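Local coordinates for protein fumarylacetoacetate hydrolase (Burkholderia xenovorans, PDB 5TI1) that probably hydrolyses fumarylacetoacetate to fumarate and acetoacetate, the last step of phenylalanine and tyrosine breakdown, at a magnesium-containing site, at residues D96-G101 / H251-V256. Sequence-based numbering, arbitrary orientation. Where two conformers were deposited one is given.
Sequences DFIALG and HIFGMV
One face of the Phe253 ring is taken by Ile98: CG1 sits over the ring centre, 3.7 Å from the centroid and only 9° off the normal, a CH-pi contact of helix-on-sheet packing. Phe97 meets the same ring obliquely at its far end, its CE2 4.4 Å from Phe253 CZ, and its own ring also meets that of Phe44, the planes at about 35°. Trp105 packs against Phe253 edge-to-face, and its NE1 is hydrogen-bonded to Ile98 O, so one residue holds to both partners. The short helix 95-99, in the N-terminal family region, thus rests on strand 252-263 of the mixed sheet in the FAH C-terminal region, joining the two parts through a buried, wholly apolar contact without a hydrogen bond across it. Phe253 reaches out from the strand with CG anti to the backbone N, and the Ile98 and Phe253 side chains cross at about a right angle. Val146 and Val369 also touch Ile98, and Ile290 of the adjoining strand 284-292 touches Phe253. On Ile98, CG1 stands beside the backbone N, and an extended chi2 (166°) carries CD1 off the ring centre to the CD2 and CE2 side, 3.6 Å from Phe253 CD2 and 3.7 Å from Phe253 CE2.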
ATOM      1  N   ASP B  96      15.358  -3.391   9.515  1.00 29.06           N
ATOM      2  CA  ASP B  96      16.065  -2.931  10.711  1.00 29.05           C
ATOM      3  C   ASP B  96      17.499  -2.512  10.396  1.00 31.38           C
ATOM      4  O   ASP B  96      17.984  -1.502  10.920  1.00 30.43           O
ATOM      5  CB  ASP B  96      16.045  -4.033  11.777  1.00 30.60           C
ATOM      6  CG  ASP B  96      14.684  -4.188  12.444  1.00 32.45           C
ATOM      7  OD1 ASP B  96      13.801  -3.350  12.204  1.00 35.36           O
ATOM      8  OD2 ASP B  96      14.503  -5.149  13.211  1.00 36.02           O
ATOM      9  N   PHE B  97      18.204  -3.286   9.563  1.00 33.14           N
ATOM     10  CA  PHE B  97      19.564  -2.904   9.190  1.00 30.58           C
ATOM     11  C   PHE B  97      19.577  -1.645   8.326  1.00 30.27           C
ATOM     12  O   PHE B  97      20.409  -0.752   8.533  1.00 31.18           O
ATOM     13  CB  PHE B  97      20.267  -4.054   8.461  1.00 30.96           C
ATOM     14  CG  PHE B  97      21.501  -3.619   7.724  1.00 38.49           C
ATOM     15  CD1 PHE B  97      22.639  -3.256   8.419  1.00 33.36           C
ATOM     16  CD2 PHE B  97      21.510  -3.537   6.339  1.00 36.70           C
ATOM     17  CE1 PHE B  97      23.781  -2.842   7.752  1.00 36.17           C
ATOM     18  CE2 PHE B  97      22.645  -3.116   5.666  1.00 36.05           C
ATOM     19  CZ  PHE B  97      23.780  -2.770   6.372  1.00 33.98           C
ATOM     20  N   ILE B  98      18.673  -1.561   7.343  1.00 29.14           N
ATOM     21  CA  ILE B  98      18.574  -0.355   6.519  1.00 34.17           C
ATOM     22  C   ILE B  98      18.306   0.868   7.388  1.00 35.14           C
ATOM     23  O   ILE B  98      18.942   1.923   7.226  1.00 30.84           O
ATOM     24  CB  ILE B  98      17.487  -0.524   5.441  1.00 28.41           C
ATOM     25  CG1 ILE B  98      17.904  -1.565   4.406  1.00 27.79           C
ATOM     26  CG2 ILE B  98      17.239   0.787   4.740  1.00 30.40           C
ATOM     27  CD1 ILE B  98      16.739  -2.037   3.504  1.00 26.71           C
ATOM     28  N   ALA B  99      17.381   0.738   8.345  1.00 28.57           N
ATOM     29  CA  ALA B  99      17.035   1.855   9.222  1.00 28.72           C
ATOM     30  C   ALA B  99      18.250   2.430   9.939  1.00 31.48           C
ATOM     31  O   ALA B  99      18.208   3.588  10.365  1.00 34.67           O
ATOM     32  CB  ALA B  99      15.992   1.415  10.247  1.00 28.59           C
ATOM     33  N   LEU B 100      19.337   1.659  10.056  1.00 32.85           N
ATOM     34  CA  LEU B 100      20.535   2.151  10.724  1.00 37.77           C
ATOM     35  C   LEU B 100      21.166   3.330  10.000  1.00 32.91           C
ATOM     36  O   LEU B 100      21.996   4.027  10.589  1.00 37.06           O
ATOM     37  CB  LEU B 100      21.559   1.026  10.865  1.00 42.99           C
ATOM     38  CG  LEU B 100      21.219  -0.062  11.873  1.00 40.72           C
ATOM     39  CD1 LEU B 100      22.378  -1.035  11.960  1.00 38.78           C
ATOM     40  CD2 LEU B 100      20.920   0.576  13.228  1.00 37.15           C
ATOM     41  N   GLY B 101      20.810   3.565   8.743  1.00 32.14           N
ATOM     42  CA  GLY B 101      21.246   4.750   8.037  1.00 34.93           C
ATOM     43  C   GLY B 101      22.485   4.507   7.192  1.00 43.00           C
ATOM     44  O   GLY B 101      23.208   3.518   7.339  1.00 34.29           O
ATOM     45  N   HIS B 251      17.901   9.401   0.339  1.00 29.74           N
ATOM     46  CA  HIS B 251      16.883   8.564   0.959  1.00 29.14           C
ATOM     47  C   HIS B 251      16.810   7.162   0.369  1.00 29.46           C
ATOM     48  O   HIS B 251      16.099   6.321   0.923  1.00 30.23           O
ATOM     49  CB  HIS B 251      15.508   9.229   0.844  1.00 27.39           C
ATOM     50  CG  HIS B 251      15.391  10.510   1.612  1.00 27.36           C
ATOM     51  ND1 HIS B 251      14.530  10.667   2.679  1.00 26.31           N
ATOM     52  CD2 HIS B 251      16.036  11.693   1.476  1.00 30.69           C
ATOM     53  CE1 HIS B 251      14.633  11.896   3.154  1.00 26.64           C
ATOM     54  NE2 HIS B 251      15.544  12.538   2.444  1.00 29.23           N
ATOM     55  N   ILE B 252      17.538   6.881  -0.718  1.00 31.65           N
ATOM     56  CA  ILE B 252      17.419   5.617  -1.448  1.00 29.75           C
ATOM     57  C   ILE B 252      18.522   4.664  -1.002  1.00 36.61           C
ATOM     58  O   ILE B 252      19.703   5.031  -0.970  1.00 30.74           O
ATOM     59  CB  ILE B 252      17.473   5.846  -2.969  1.00 30.84           C
ATOM     60  CG1 ILE B 252      16.370   6.812  -3.401  1.00 31.35           C
ATOM     61  CG2 ILE B 252      17.359   4.514  -3.714  1.00 36.27           C
ATOM     62  CD1 ILE B 252      16.324   7.052  -4.889  1.00 35.75           C
ATOM     63  N   PHE B 253      18.141   3.426  -0.684  1.00 30.29           N
ATOM     64  CA  PHE B 253      19.088   2.408  -0.243  1.00 31.62           C
ATOM     65  C   PHE B 253      19.687   1.627  -1.413  1.00 30.12           C
ATOM     66  O   PHE B 253      20.904   1.448  -1.491  1.00 34.68           O
ATOM     67  CB  PHE B 253      18.393   1.450   0.737  1.00 30.71           C
ATOM     68  CG  PHE B 253      19.223   0.256   1.117  1.00 35.01           C
ATOM     69  CD1 PHE B 253      20.409   0.418   1.828  1.00 31.72           C
ATOM     70  CD2 PHE B 253      18.808  -1.034   0.776  1.00 31.43           C
ATOM     71  CE1 PHE B 253      21.179  -0.680   2.188  1.00 31.43           C
ATOM     72  CE2 PHE B 253      19.569  -2.145   1.127  1.00 30.96           C
ATOM     73  CZ  PHE B 253      20.760  -1.968   1.836  1.00 30.57           C
ATOM     74  N   GLY B 254      18.849   1.138  -2.312  1.00 31.68           N
ATOM     75  CA  GLY B 254      19.343   0.318  -3.395  1.00 33.94           C
ATOM     76  C   GLY B 254      18.242   0.000  -4.382  1.00 38.03           C
ATOM     77  O   GLY B 254      17.156   0.583  -4.336  1.00 33.14           O
ATOM     78  N   MET B 255      18.523  -0.969  -5.262  1.00 34.58           N
ATOM     79  CA  MET B 255      17.638  -1.274  -6.375  0.50 29.72           C
ATOM     80  C   MET B 255      17.499  -2.779  -6.541  1.00 32.96           C
ATOM     81  O   MET B 255      18.405  -3.546  -6.196  1.00 36.18           O
ATOM     82  CB  MET B 255      18.164  -0.659  -7.673  0.50 31.03           C
ATOM     83  CG  MET B 255      17.165  -0.609  -8.799  0.50 30.78           C
ATOM     84  SD  MET B 255      17.913   0.139 -10.255  0.50 34.33           S
ATOM     85  CE  MET B 255      18.270   1.791  -9.656  0.50 32.99           C
ATOM     86  N   VAL B 256      16.344  -3.187  -7.072  1.00 30.71           N
ATOM     87  CA  VAL B 256      16.069  -4.557  -7.473  1.00 28.32           C
ATOM     88  C   VAL B 256      15.476  -4.522  -8.879  1.00 31.27           C
ATOM     89  O   VAL B 256      15.092  -3.470  -9.388  1.00 30.11           O
ATOM     90  CB  VAL B 256      15.104  -5.271  -6.506  1.00 32.17           C
ATOM     91  CG1 VAL B 256      15.737  -5.417  -5.129  1.00 36.53           C
ATOM     92  CG2 VAL B 256      13.772  -4.522  -6.446  1.00 25.99           C
TER